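Local coordinates for putative modification methylase (Thermus thermophilus, PDB 2ZIE), which probably transfers a methyl group from S-adenosyl-L-methionine to the N4 atom of cytosine in DNA, at residues A[32-37]-A[80-85]; A[37-42]-A[86-91]; A[45-50]-A[94-99]; A[71-76]-A[113-118]; A[90-95]-A[170-175]. All blocks are in the same frame, centred on the assembly; numbering follows the deposited sequence.

How the interactions relate
Interactions 3, 4 and 5 are buried, whereas 1 and 2 are partly open to solvent at one end of the fold. Strand 91-102 is shared by 3 and 5: it pairs in parallel with strand 41-46 and antiparallel with strand 167-174, through backbone bonds in both. Interaction 2 pairs the start of strand 41-46 with the short strand 87-88, which leads into 91-102, and it shares P37 with interaction 1. Helix 64-86 runs from interaction 4, a contact of aliphatic groups with no hydrogen bond across the segments, to interaction 1, where R85 grips backbone carbonyl oxygen. Polar side chains thus carry the partly exposed helix contact, while aliphatic groups fill the buried one. H116 N bonds to D99, joining interactions 4 and 3.

Interaction 1: residues A[32-37]-A[80-85]; sequences VLASFP and WREVFR
R85 closes this contact with a double grip on the carbonyl oxygen of F36. NH1 approaches F36 O to 2.7 Å and NH2 approaches the same oxygen from 3.0 Å, both in the carbonyl plane, with the oxygen lying in the guanidinium plane. The other side of the fork holds E82, one helical turn earlier: NE and NH2 of R85 both reach E82 OE2, and the salt bridge from NH2 to OE2 measures 2.8 Å. The methyl of A34 lies beside this carboxylate, CB 3.5 Å from E82 OE2. The R85 chain runs straight to CD and then bends at chi3 (65°), which swings the guanidinium back beside the carboxylate. L33 O also lies near the guanidinium edge, but at a poor angle for a bond. Further in, the packing turns apolar. L33 CB rests against E82 CB at 3.7 Å, the two side chains sliding past each other in opposite directions, and L33 CD1 meets V83 CG2 at 3.8 Å. Outside the segments, L33 and F36 also pack on strand 259-264. The contact thus ties the chain leaving helix 29-34 to the last turns of helix 64-86; the E82 carboxylate probably offsets the R85 charge, and the bonds to E82 OE2 and F36 O fix the guanidinium's rotation.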
# COMPACT_ATOMS: atom_id res chain seq x y z
N VAL A 32 -25.70 -14.26 2.87
CA VAL A 32 -26.51 -13.75 1.77
C VAL A 32 -25.81 -14.01 0.43
O VAL A 32 -26.41 -14.52 -0.51
CB VAL A 32 -26.75 -12.23 1.91
CG1 VAL A 32 -27.56 -11.72 0.74
CG2 VAL A 32 -27.47 -11.96 3.21
N LEU A 33 -24.53 -13.67 0.35
CA LEU A 33 -23.79 -13.88 -0.88
C LEU A 33 -23.72 -15.36 -1.22
O LEU A 33 -23.65 -15.74 -2.40
CB LEU A 33 -22.37 -13.31 -0.78
CG LEU A 33 -22.25 -11.79 -0.64
CD1 LEU A 33 -20.80 -11.41 -0.87
CD2 LEU A 33 -23.16 -11.08 -1.63
N ALA A 34 -23.73 -16.20 -0.19
CA ALA A 34 -23.68 -17.64 -0.40
C ALA A 34 -24.95 -18.12 -1.11
O ALA A 34 -24.96 -19.17 -1.76
CB ALA A 34 -23.52 -18.35 0.95
N SER A 35 -26.01 -17.32 -1.02
CA SER A 35 -27.27 -17.67 -1.64
C SER A 35 -27.36 -17.25 -3.10
O SER A 35 -28.27 -17.65 -3.81
CB SER A 35 -28.43 -17.02 -0.88
OG SER A 35 -28.65 -15.70 -1.36
N PHE A 36 -26.42 -16.42 -3.55
CA PHE A 36 -26.43 -15.96 -4.93
C PHE A 36 -25.70 -16.90 -5.88
O PHE A 36 -24.74 -17.57 -5.49
CB PHE A 36 -25.83 -14.54 -5.03
CG PHE A 36 -26.60 -13.49 -4.27
CD1 PHE A 36 -27.98 -13.56 -4.17
CD2 PHE A 36 -25.94 -12.42 -3.68
CE1 PHE A 36 -28.70 -12.56 -3.49
CE2 PHE A 36 -26.64 -11.42 -3.00
CZ PHE A 36 -28.02 -11.49 -2.91
N PRO A 37 -26.15 -16.96 -7.14
CA PRO A 37 -25.55 -17.81 -8.17
C PRO A 37 -24.19 -17.35 -8.65
O PRO A 37 -23.91 -16.15 -8.71
CB PRO A 37 -26.59 -17.78 -9.28
CG PRO A 37 -27.13 -16.41 -9.18
CD PRO A 37 -27.29 -16.21 -7.69
N TRP A 80 -15.01 -12.15 0.89
CA TRP A 80 -14.25 -12.03 -0.36
C TRP A 80 -14.40 -13.32 -1.17
O TRP A 80 -14.60 -13.27 -2.38
CB TRP A 80 -12.76 -11.78 -0.10
CG TRP A 80 -12.40 -10.56 0.73
CD1 TRP A 80 -11.31 -10.41 1.53
CD2 TRP A 80 -13.14 -9.32 0.84
NE1 TRP A 80 -11.31 -9.18 2.13
CE2 TRP A 80 -12.42 -8.49 1.72
CE3 TRP A 80 -14.33 -8.85 0.28
CZ2 TRP A 80 -12.84 -7.20 2.06
CZ3 TRP A 80 -14.76 -7.56 0.62
CH2 TRP A 80 -14.01 -6.76 1.50
N ARG A 81 -14.29 -14.45 -0.48
CA ARG A 81 -14.40 -15.77 -1.11
C ARG A 81 -15.74 -15.94 -1.81
O ARG A 81 -15.81 -16.53 -2.88
CB ARG A 81 -14.17 -16.87 -0.07
CG ARG A 81 -14.42 -18.28 -0.58
CD ARG A 81 -13.52 -19.28 0.12
NE ARG A 81 -13.34 -18.90 1.52
CZ ARG A 81 -12.21 -19.06 2.20
NH1 ARG A 81 -11.15 -19.60 1.60
NH2 ARG A 81 -12.12 -18.64 3.46
N GLU A 82 -16.81 -15.44 -1.20
CA GLU A 82 -18.10 -15.55 -1.85
C GLU A 82 -18.09 -14.60 -3.05
O GLU A 82 -18.59 -14.94 -4.12
CB GLU A 82 -19.23 -15.21 -0.88
CG GLU A 82 -19.56 -16.34 0.10
CD GLU A 82 -19.80 -17.69 -0.59
OE1 GLU A 82 -18.92 -18.58 -0.49
OE2 GLU A 82 -20.86 -17.85 -1.24
N VAL A 83 -17.50 -13.42 -2.88
CA VAL A 83 -17.39 -12.44 -3.96
C VAL A 83 -16.62 -13.05 -5.14
O VAL A 83 -17.00 -12.88 -6.29
CB VAL A 83 -16.68 -11.15 -3.47
CG1 VAL A 83 -16.17 -10.32 -4.66
CG2 VAL A 83 -17.65 -10.33 -2.64
N PHE A 84 -15.55 -13.79 -4.86
CA PHE A 84 -14.80 -14.41 -5.94
C PHE A 84 -15.69 -15.35 -6.75
O PHE A 84 -15.59 -15.42 -7.97
CB PHE A 84 -13.61 -15.19 -5.39
CG PHE A 84 -12.71 -15.78 -6.46
CD1 PHE A 84 -13.03 -17.00 -7.06
CD2 PHE A 84 -11.57 -15.10 -6.87
CE1 PHE A 84 -12.20 -17.54 -8.06
CE2 PHE A 84 -10.73 -15.64 -7.87
CZ PHE A 84 -11.05 -16.86 -8.47
N ARG A 85 -16.57 -16.07 -6.07
CA ARG A 85 -17.46 -17.00 -6.73
C ARG A 85 -18.53 -16.34 -7.59
O ARG A 85 -18.71 -16.72 -8.74
CB ARG A 85 -18.13 -17.92 -5.70
CG ARG A 85 -19.14 -18.93 -6.26
CD ARG A 85 -19.74 -19.79 -5.14
NE ARG A 85 -20.55 -19.01 -4.21
CZ ARG A 85 -21.79 -18.58 -4.46
NH1 ARG A 85 -22.37 -18.86 -5.62
NH2 ARG A 85 -22.43 -17.85 -3.56

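Interaction 2: residues A[37-42]-A[86-91]; sequences PEASVH and LLVPGG
V41 and L87 form a parallel beta bridge where the chain leaves helix 64-86, at the returning end of the beta-alpha-beta crossover that carries it from strand 41-46 to strand 91-102 in this Rossmann-like fold. Two amides share one acceptor here. V41 N meets L86 O at 2.7 Å, nearly in line with the carbonyl, whereas S40 N comes to it at 2.9 Å from above the carbonyl plane. In return V88 N donates to V41 O at 2.8 Å. The loop before the strand is braced from within: S40 OG, set between the backbone N and the carbonyl carbon (chi1 66°), turns back to bond P37 O at 2.9 Å. With an alanine here, P37 O would probably lose this hydroxyl donor and the 37-40 loop would be freer to shift against L86. On the other strand, V88 to G91 make a type II turn closed by G91 N to V88 O; the positive phi of G90 suits glycine. A39 O lies 3.6 Å from V88 CG1. Beyond the bridge H42 packs on V88 and strand 238-241 continues the sheet past V41. The V41 and L87 side chains cross obliquely, CG1 of V41 touching CD1 of L87 at 3.9 Å.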
# COMPACT_ATOMS: atom_id res chain seq x y z
N PRO A 37 -26.15 -16.96 -7.14
CA PRO A 37 -25.55 -17.81 -8.17
C PRO A 37 -24.19 -17.35 -8.65
O PRO A 37 -23.91 -16.15 -8.71
CB PRO A 37 -26.59 -17.78 -9.28
CG PRO A 37 -27.13 -16.41 -9.18
CD PRO A 37 -27.29 -16.21 -7.69
N GLU A 38 -23.34 -18.31 -8.99
CA GLU A 38 -22.01 -18.02 -9.47
C GLU A 38 -22.09 -17.09 -10.67
O GLU A 38 -23.12 -17.00 -11.33
CB GLU A 38 -21.31 -19.31 -9.86
CG GLU A 38 -19.83 -19.15 -10.08
CD GLU A 38 -19.15 -20.44 -10.47
OE1 GLU A 38 -19.74 -21.52 -10.20
OE2 GLU A 38 -18.02 -20.38 -11.02
N ALA A 39 -20.98 -16.40 -10.94
CA ALA A 39 -20.85 -15.48 -12.06
C ALA A 39 -22.09 -14.67 -12.41
O ALA A 39 -22.54 -14.70 -13.55
CB ALA A 39 -20.38 -16.24 -13.27
N SER A 40 -22.64 -13.94 -11.45
CA SER A 40 -23.82 -13.13 -11.71
C SER A 40 -23.56 -11.66 -11.37
O SER A 40 -24.47 -10.82 -11.45
CB SER A 40 -25.01 -13.65 -10.89
OG SER A 40 -24.81 -13.48 -9.50
N VAL A 41 -22.33 -11.35 -10.98
CA VAL A 41 -21.95 -9.99 -10.61
C VAL A 41 -20.76 -9.53 -11.45
O VAL A 41 -19.80 -10.27 -11.66
CB VAL A 41 -21.61 -9.94 -9.10
CG1 VAL A 41 -21.05 -8.56 -8.72
CG2 VAL A 41 -22.86 -10.25 -8.29
N HIS A 42 -20.82 -8.29 -11.92
CA HIS A 42 -19.75 -7.77 -12.75
C HIS A 42 -18.73 -6.94 -12.00
O HIS A 42 -17.54 -6.98 -12.30
CB HIS A 42 -20.37 -6.93 -13.85
CG HIS A 42 -21.39 -7.66 -14.65
ND1 HIS A 42 -21.07 -8.49 -15.69
CD2 HIS A 42 -22.74 -7.71 -14.52
CE1 HIS A 42 -22.17 -9.02 -16.18
NE2 HIS A 42 -23.20 -8.56 -15.49
N LEU A 86 -19.24 -15.34 -7.06
CA LEU A 86 -20.30 -14.73 -7.86
C LEU A 86 -19.88 -13.65 -8.85
O LEU A 86 -20.71 -13.05 -9.55
CB LEU A 86 -21.44 -14.22 -6.96
CG LEU A 86 -21.18 -13.93 -5.49
CD1 LEU A 86 -20.08 -12.93 -5.41
CD2 LEU A 86 -22.42 -13.38 -4.83
N LEU A 87 -18.58 -13.41 -8.93
CA LEU A 87 -18.05 -12.42 -9.86
C LEU A 87 -17.89 -13.14 -11.20
O LEU A 87 -17.52 -14.32 -11.24
CB LEU A 87 -16.70 -11.93 -9.33
CG LEU A 87 -16.20 -10.50 -9.54
CD1 LEU A 87 -17.28 -9.49 -9.18
CD2 LEU A 87 -14.96 -10.30 -8.67
N VAL A 88 -18.17 -12.45 -12.30
CA VAL A 88 -18.00 -13.07 -13.61
C VAL A 88 -16.51 -13.04 -13.89
O VAL A 88 -15.78 -12.26 -13.29
CB VAL A 88 -18.69 -12.28 -14.74
CG1 VAL A 88 -20.17 -12.11 -14.44
CG2 VAL A 88 -18.02 -10.92 -14.92
N PRO A 89 -16.04 -13.90 -14.80
CA PRO A 89 -14.61 -13.89 -15.11
C PRO A 89 -14.24 -12.51 -15.67
O PRO A 89 -14.98 -11.94 -16.49
CB PRO A 89 -14.48 -14.98 -16.16
CG PRO A 89 -15.54 -15.95 -15.74
CD PRO A 89 -16.71 -15.05 -15.42
N GLY A 90 -13.12 -11.97 -15.22
CA GLY A 90 -12.71 -10.65 -15.67
C GLY A 90 -13.37 -9.62 -14.79
O GLY A 90 -13.11 -8.42 -14.90
N GLY A 91 -14.26 -10.09 -13.91
CA GLY A 91 -14.93 -9.20 -12.99
C GLY A 91 -13.89 -8.69 -12.01
O GLY A 91 -12.81 -9.28 -11.85

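Interaction 3: residues A[45-50]-A[94-99]; sequences VTSPPY and VIVVGD
S47 leaves the end of strand 41-46 beside V96, at the start of the S-P-P-Y sequence that matches the catalytic motif IV of amino-methyltransferases, which in relatives lines the active site at the C-terminal ends of the parallel strands of the Rossmann-like sheet. Its CB lies 3.6 Å from V96 O and also touches V96 CG1. One bond further OG, anti to the backbone N (chi1 -158°), donates to V96 O at 2.8 Å, nearly in line with the C=O. The hydroxyl thereby continues the pairing by one step where the strand itself has ended. Behind it the parallel bridges are regular: T46 N reaches V94 O at 3.0 Å, and V96 N gives T46 O an almost straight bond (170°). The T46 hydroxyl looks elsewhere, to D241. V45 and V94 share one face of the sheet, T46 and I95 the other, where W80 of helix 64-86 covers both. P48 then lays its ring across the neighbouring strand, at about a right angle to both I95 and V97, as the chain leaves the sheet. Its CD sits 3.7 Å from I95 CG2, and its CG presses on V97 CG1 at 3.3 Å.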
# COMPACT_ATOMS: atom_id res chain seq x y z
N VAL A 45 -17.88 -2.83 -5.57
CA VAL A 45 -17.24 -1.66 -4.98
C VAL A 45 -17.68 -1.68 -3.53
O VAL A 45 -18.87 -1.73 -3.24
CB VAL A 45 -17.69 -0.34 -5.62
CG1 VAL A 45 -17.10 0.83 -4.83
CG2 VAL A 45 -17.24 -0.29 -7.09
N THR A 46 -16.73 -1.64 -2.62
CA THR A 46 -17.09 -1.69 -1.23
C THR A 46 -16.02 -1.19 -0.28
O THR A 46 -14.87 -0.95 -0.65
CB THR A 46 -17.46 -3.14 -0.84
OG1 THR A 46 -18.09 -3.15 0.45
CG2 THR A 46 -16.22 -4.02 -0.79
N SER A 47 -16.42 -1.02 0.97
CA SER A 47 -15.51 -0.59 2.01
C SER A 47 -15.77 -1.56 3.17
O SER A 47 -16.91 -1.79 3.55
CB SER A 47 -15.84 0.83 2.43
OG SER A 47 -14.71 1.42 3.04
N PRO A 48 -14.70 -2.17 3.71
CA PRO A 48 -14.92 -3.10 4.81
C PRO A 48 -15.49 -2.37 6.03
O PRO A 48 -15.19 -1.20 6.26
CB PRO A 48 -13.54 -3.68 5.05
CG PRO A 48 -12.65 -2.55 4.69
CD PRO A 48 -13.27 -1.98 3.45
N PRO A 49 -16.36 -3.04 6.80
CA PRO A 49 -16.96 -2.42 7.98
C PRO A 49 -15.93 -1.98 9.02
O PRO A 49 -14.82 -2.51 9.09
CB PRO A 49 -17.91 -3.50 8.49
CG PRO A 49 -17.27 -4.78 8.02
CD PRO A 49 -16.81 -4.44 6.64
N TYR A 50 -16.29 -0.97 9.80
CA TYR A 50 -15.41 -0.42 10.83
C TYR A 50 -15.01 -1.49 11.85
O TYR A 50 -15.86 -2.22 12.37
CB TYR A 50 -16.09 0.76 11.54
CG TYR A 50 -15.22 1.39 12.61
CD1 TYR A 50 -14.06 2.08 12.26
CD2 TYR A 50 -15.53 1.24 13.96
CE1 TYR A 50 -13.21 2.60 13.24
CE2 TYR A 50 -14.69 1.75 14.96
CZ TYR A 50 -13.53 2.43 14.59
OH TYR A 50 -12.67 2.92 15.56
N VAL A 94 -13.32 -4.27 -5.94
CA VAL A 94 -12.68 -3.01 -5.57
C VAL A 94 -12.99 -2.71 -4.11
O VAL A 94 -14.14 -2.52 -3.73
CB VAL A 94 -13.17 -1.85 -6.46
CG1 VAL A 94 -12.52 -0.54 -6.06
CG2 VAL A 94 -12.85 -2.17 -7.90
N ILE A 95 -11.94 -2.69 -3.30
CA ILE A 95 -12.09 -2.43 -1.88
C ILE A 95 -11.42 -1.12 -1.50
O ILE A 95 -10.23 -0.95 -1.69
CB ILE A 95 -11.44 -3.57 -1.05
CG1 ILE A 95 -12.03 -4.92 -1.48
CG2 ILE A 95 -11.65 -3.33 0.44
CD1 ILE A 95 -11.30 -6.11 -0.91
N VAL A 96 -12.20 -0.18 -0.97
CA VAL A 96 -11.61 1.08 -0.57
C VAL A 96 -11.39 1.01 0.95
O VAL A 96 -12.32 0.92 1.73
CB VAL A 96 -12.49 2.28 -1.03
CG1 VAL A 96 -13.91 1.87 -1.12
CG2 VAL A 96 -12.35 3.46 -0.08
N VAL A 97 -10.12 1.02 1.34
CA VAL A 97 -9.75 0.90 2.73
C VAL A 97 -8.70 1.87 3.19
O VAL A 97 -7.78 2.19 2.46
CB VAL A 97 -9.12 -0.47 3.06
CG1 VAL A 97 -9.70 -1.02 4.34
CG2 VAL A 97 -9.25 -1.40 1.89
N GLY A 98 -8.82 2.29 4.43
CA GLY A 98 -7.82 3.16 5.01
C GLY A 98 -7.21 2.31 6.11
O GLY A 98 -7.94 1.62 6.83
N ASP A 99 -5.89 2.30 6.24
CA ASP A 99 -5.27 1.51 7.29
C ASP A 99 -5.61 2.07 8.67
O ASP A 99 -5.59 3.29 8.88
CB ASP A 99 -3.76 1.44 7.07
CG ASP A 99 -3.40 0.57 5.88
OD1 ASP A 99 -4.29 -0.17 5.42
OD2 ASP A 99 -2.25 0.61 5.42

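Interaction 4: residues A[71-76]-A[113-118]; sequences AFLDEL and FPLHAD
L73 and D118 meet where helix 64-86 packs beside the first turn of helix 115-125, at the interface with the second subunit. Both methyls of L73 rest against the same side of D118 CB, CD1 at 3.7 Å and CD2 at 3.9 Å, the side chains crossing at about a right angle. The carboxylate is engaged elsewhere, D118 OD2 forming a salt bridge to R124 of the second subunit and a hydrogen bond to Y69. L73 CD2 also touches L115 CD2 at 4.0 Å, those chains sliding past each other in opposite directions. Looser contacts at 4.5 Å follow: L115 CD1 at the edge of the F72 ring, nearest CE2, and L115 CD2 near L76 CD1. No hydrogen bond links the segments. L115 also touches V97 and D99 of strand 91-102. Neighbouring helices resting on one face of a sheet, joined by aliphatic contacts, are typical of the layered alpha-beta fold of Rossmann-like methyltransferases.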
# COMPACT_ATOMS: atom_id res chain seq x y z
N ALA A 71 -8.52 -11.91 13.22
CA ALA A 71 -9.81 -12.56 13.33
C ALA A 71 -10.77 -11.83 12.40
O ALA A 71 -11.58 -12.45 11.72
CB ALA A 71 -10.31 -12.49 14.77
N PHE A 72 -10.65 -10.51 12.40
CA PHE A 72 -11.47 -9.63 11.55
C PHE A 72 -11.12 -9.94 10.10
O PHE A 72 -12.00 -10.02 9.24
CB PHE A 72 -11.14 -8.17 11.89
CG PHE A 72 -11.79 -7.16 10.97
CD1 PHE A 72 -13.17 -7.05 10.89
CD2 PHE A 72 -11.01 -6.29 10.22
CE1 PHE A 72 -13.77 -6.08 10.08
CE2 PHE A 72 -11.59 -5.31 9.42
CZ PHE A 72 -12.97 -5.21 9.35
N LEU A 73 -9.83 -10.11 9.83
CA LEU A 73 -9.37 -10.43 8.49
C LEU A 73 -10.00 -11.73 8.02
O LEU A 73 -10.46 -11.83 6.88
CB LEU A 73 -7.84 -10.57 8.47
CG LEU A 73 -7.04 -9.30 8.75
CD1 LEU A 73 -5.54 -9.61 8.67
CD2 LEU A 73 -7.41 -8.22 7.73
N ASP A 74 -10.03 -12.72 8.91
CA ASP A 74 -10.61 -14.02 8.61
C ASP A 74 -12.08 -13.90 8.23
O ASP A 74 -12.56 -14.62 7.36
CB ASP A 74 -10.48 -14.94 9.82
CG ASP A 74 -9.06 -15.42 10.04
OD1 ASP A 74 -8.61 -15.42 11.20
OD2 ASP A 74 -8.39 -15.82 9.06
N GLU A 75 -12.79 -12.99 8.88
CA GLU A 75 -14.20 -12.79 8.59
C GLU A 75 -14.37 -12.19 7.20
O GLU A 75 -15.25 -12.60 6.44
CB GLU A 75 -14.85 -11.85 9.60
CG GLU A 75 -14.89 -12.35 11.02
CD GLU A 75 -15.66 -11.41 11.94
OE1 GLU A 75 -16.90 -11.30 11.76
OE2 GLU A 75 -15.04 -10.77 12.81
N LEU A 76 -13.53 -11.20 6.89
CA LEU A 76 -13.57 -10.53 5.59
C LEU A 76 -13.31 -11.53 4.48
O LEU A 76 -14.02 -11.53 3.48
CB LEU A 76 -12.54 -9.41 5.53
CG LEU A 76 -12.79 -8.21 6.43
CD1 LEU A 76 -11.65 -7.22 6.29
CD2 LEU A 76 -14.13 -7.57 6.07
N PHE A 113 -2.41 -0.56 11.78
CA PHE A 113 -2.70 -1.89 11.26
C PHE A 113 -2.77 -1.74 9.74
O PHE A 113 -3.61 -1.01 9.23
CB PHE A 113 -4.03 -2.42 11.80
CG PHE A 113 -3.92 -3.04 13.16
CD1 PHE A 113 -3.26 -4.25 13.33
CD2 PHE A 113 -4.47 -2.43 14.28
CE1 PHE A 113 -3.16 -4.84 14.59
CE2 PHE A 113 -4.37 -3.01 15.54
CZ PHE A 113 -3.71 -4.22 15.69
N PRO A 114 -1.88 -2.42 9.01
CA PRO A 114 -1.81 -2.38 7.55
C PRO A 114 -2.96 -3.12 6.88
O PRO A 114 -2.74 -4.03 6.10
CB PRO A 114 -0.47 -3.03 7.26
CG PRO A 114 -0.42 -4.10 8.32
CD PRO A 114 -0.87 -3.36 9.55
N LEU A 115 -4.17 -2.73 7.21
CA LEU A 115 -5.37 -3.36 6.68
C LEU A 115 -5.35 -3.61 5.17
O LEU A 115 -5.67 -4.72 4.73
CB LEU A 115 -6.59 -2.51 7.03
CG LEU A 115 -7.86 -3.23 7.48
CD1 LEU A 115 -9.01 -2.25 7.45
CD2 LEU A 115 -8.15 -4.43 6.59
N HIS A 116 -4.98 -2.61 4.38
CA HIS A 116 -4.97 -2.76 2.93
C HIS A 116 -3.96 -3.80 2.45
O HIS A 116 -4.21 -4.52 1.49
CB HIS A 116 -4.65 -1.42 2.23
CG HIS A 116 -3.19 -1.21 2.00
ND1 HIS A 116 -2.33 -0.81 3.00
CD2 HIS A 116 -2.42 -1.44 0.91
CE1 HIS A 116 -1.10 -0.80 2.54
NE2 HIS A 116 -1.12 -1.18 1.27
N ALA A 117 -2.81 -3.84 3.12
CA ALA A 117 -1.77 -4.79 2.76
C ALA A 117 -2.25 -6.20 3.05
O ALA A 117 -2.05 -7.11 2.24
CB ALA A 117 -0.52 -4.49 3.54
N ASP A 118 -2.90 -6.36 4.19
CA ASP A 118 -3.42 -7.65 4.59
C ASP A 118 -4.52 -8.15 3.69
O ASP A 118 -4.56 -9.34 3.38
CB ASP A 118 -3.90 -7.61 6.03
CG ASP A 118 -2.77 -7.79 7.01
OD1 ASP A 118 -2.12 -8.85 6.95
OD2 ASP A 118 -2.52 -6.87 7.82

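Interaction 5: residues A[90-95]-A[170-175]; sequences GGRLVI and ILMQRK
Six backbone hydrogen bonds join G90 to I95 with L171 to K175, pairing strand 91-102 antiparallel with strand 167-174 in the mixed sheet of this Rossmann-like fold. L93 and Q173 form a hydrogen-bonded pair, L93 N to Q173 O at 2.6 Å and Q173 N back to L93 O at 2.7 Å, both in the carbonyl planes. I95 and L171 repeat the exchange, here with donors tilted from those planes. Toward the turn K175 N makes a nearly straight bond (178°) to G91 O, and G90 N, bonding K175 O at 2.7 Å, ends the series. The backbone polar groups of R92 and V94 turn to the other side, where V44 and T46 of strand 41-46 bond to them. The ammonium of K175, at the end of a fully extended chain, binds L87 O and F84 O at the end of helix 64-86. Next to the hydrogen-bonded pairs, the extended start of the R92 chain lays CD 3.4 Å from CG of selenomethionine M172, and a bend at chi3 (-49°) then turns the guanidinium edge, through NH1, to M172 CE. Cut back to an alanine, R92 would probably leave the M172 methyl without this cover and freer to turn. V94 CG1 touches I170 CG2 at 3.5 Å, where both residues also meet L228 of helix 222-232. Over one face of the R174 guanidinium lies G90 CA, 3.4 Å from NH2.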
# COMPACT_ATOMS: atom_id res chain seq x y z
N GLY A 90 -13.12 -11.97 -15.22
CA GLY A 90 -12.71 -10.65 -15.67
C GLY A 90 -13.37 -9.62 -14.79
O GLY A 90 -13.11 -8.42 -14.90
N GLY A 91 -14.26 -10.09 -13.91
CA GLY A 91 -14.93 -9.20 -12.99
C GLY A 91 -13.89 -8.69 -12.01
O GLY A 91 -12.81 -9.28 -11.85
N ARG A 92 -14.23 -7.63 -11.31
CA ARG A 92 -13.29 -7.03 -10.39
C ARG A 92 -13.85 -6.71 -9.01
O ARG A 92 -15.00 -6.32 -8.88
CB ARG A 92 -12.78 -5.76 -11.06
CG ARG A 92 -11.78 -4.95 -10.33
CD ARG A 92 -11.41 -3.76 -11.21
NE ARG A 92 -11.10 -4.20 -12.57
CZ ARG A 92 -10.15 -3.65 -13.31
NH1 ARG A 92 -9.44 -2.65 -12.82
NH2 ARG A 92 -9.91 -4.11 -14.53
N LEU A 93 -13.02 -6.91 -7.99
CA LEU A 93 -13.40 -6.61 -6.62
C LEU A 93 -12.61 -5.35 -6.25
O LEU A 93 -11.38 -5.36 -6.28
CB LEU A 93 -13.02 -7.75 -5.67
CG LEU A 93 -13.03 -7.47 -4.15
CD1 LEU A 93 -14.37 -6.89 -3.72
CD2 LEU A 93 -12.74 -8.76 -3.38
N VAL A 94 -13.32 -4.27 -5.94
CA VAL A 94 -12.68 -3.01 -5.57
C VAL A 94 -12.99 -2.71 -4.11
O VAL A 94 -14.14 -2.52 -3.73
CB VAL A 94 -13.17 -1.85 -6.46
CG1 VAL A 94 -12.52 -0.54 -6.06
CG2 VAL A 94 -12.85 -2.17 -7.90
N ILE A 95 -11.94 -2.69 -3.30
CA ILE A 95 -12.09 -2.43 -1.88
C ILE A 95 -11.42 -1.12 -1.50
O ILE A 95 -10.23 -0.95 -1.69
CB ILE A 95 -11.44 -3.57 -1.05
CG1 ILE A 95 -12.03 -4.92 -1.48
CG2 ILE A 95 -11.65 -3.33 0.44
CD1 ILE A 95 -11.30 -6.11 -0.91
N ILE A 170 -7.45 2.20 -2.71
CA ILE A 170 -8.57 1.66 -3.48
C ILE A 170 -8.00 0.37 -4.07
O ILE A 170 -7.35 0.38 -5.12
CB ILE A 170 -9.02 2.60 -4.60
CG1 ILE A 170 -9.55 3.90 -4.00
CG2 ILE A 170 -10.12 1.94 -5.43
CD1 ILE A 170 -10.04 4.90 -5.02
N LEU A 171 -8.21 -0.74 -3.37
CA LEU A 171 -7.69 -2.02 -3.81
C LEU A 171 -8.45 -2.55 -5.01
O LEU A 171 -9.65 -2.36 -5.13
CB LEU A 171 -7.74 -3.04 -2.67
CG LEU A 171 -6.87 -2.70 -1.46
CD1 LEU A 171 -6.92 -3.85 -0.45
CD2 LEU A 171 -5.44 -2.44 -1.93
N MSE A 172 -7.72 -3.23 -5.88
CA MSE A 172 -8.31 -3.78 -7.08
C MSE A 172 -7.93 -5.24 -7.28
O MSE A 172 -6.77 -5.57 -7.54
CB MSE A 172 -7.85 -2.98 -8.27
CG MSE A 172 -8.97 -2.67 -9.18
SE MSE A 172 -9.26 -0.74 -9.20
CE MSE A 172 -8.18 -0.43 -10.86
N GLN A 173 -8.92 -6.12 -7.17
CA GLN A 173 -8.68 -7.55 -7.31
C GLN A 173 -9.51 -8.09 -8.44
O GLN A 173 -10.73 -7.99 -8.46
CB GLN A 173 -9.02 -8.25 -6.00
CG GLN A 173 -8.29 -7.67 -4.80
CD GLN A 173 -6.79 -7.77 -4.95
OE1 GLN A 173 -6.08 -6.79 -4.74
NE2 GLN A 173 -6.30 -8.95 -5.31
N ARG A 174 -8.82 -8.69 -9.40
CA ARG A 174 -9.49 -9.22 -10.57
C ARG A 174 -9.62 -10.73 -10.60
O ARG A 174 -8.73 -11.46 -10.18
CB ARG A 174 -8.73 -8.74 -11.81
CG ARG A 174 -9.29 -9.19 -13.13
CD ARG A 174 -8.53 -8.53 -14.26
NE ARG A 174 -9.20 -8.79 -15.53
CZ ARG A 174 -9.11 -9.93 -16.21
NH1 ARG A 174 -8.37 -10.94 -15.75
NH2 ARG A 174 -9.79 -10.07 -17.35
N LYS A 175 -10.76 -11.20 -11.08
CA LYS A 175 -11.00 -12.63 -11.22
C LYS A 175 -10.55 -12.99 -12.64
O LYS A 175 -11.03 -12.42 -13.62
CB LYS A 175 -12.48 -12.95 -11.06
CG LYS A 175 -12.75 -14.43 -11.09
CD LYS A 175 -14.22 -14.73 -10.91
CE LYS A 175 -14.47 -16.22 -10.94
NZ LYS A 175 -15.90 -16.52 -10.72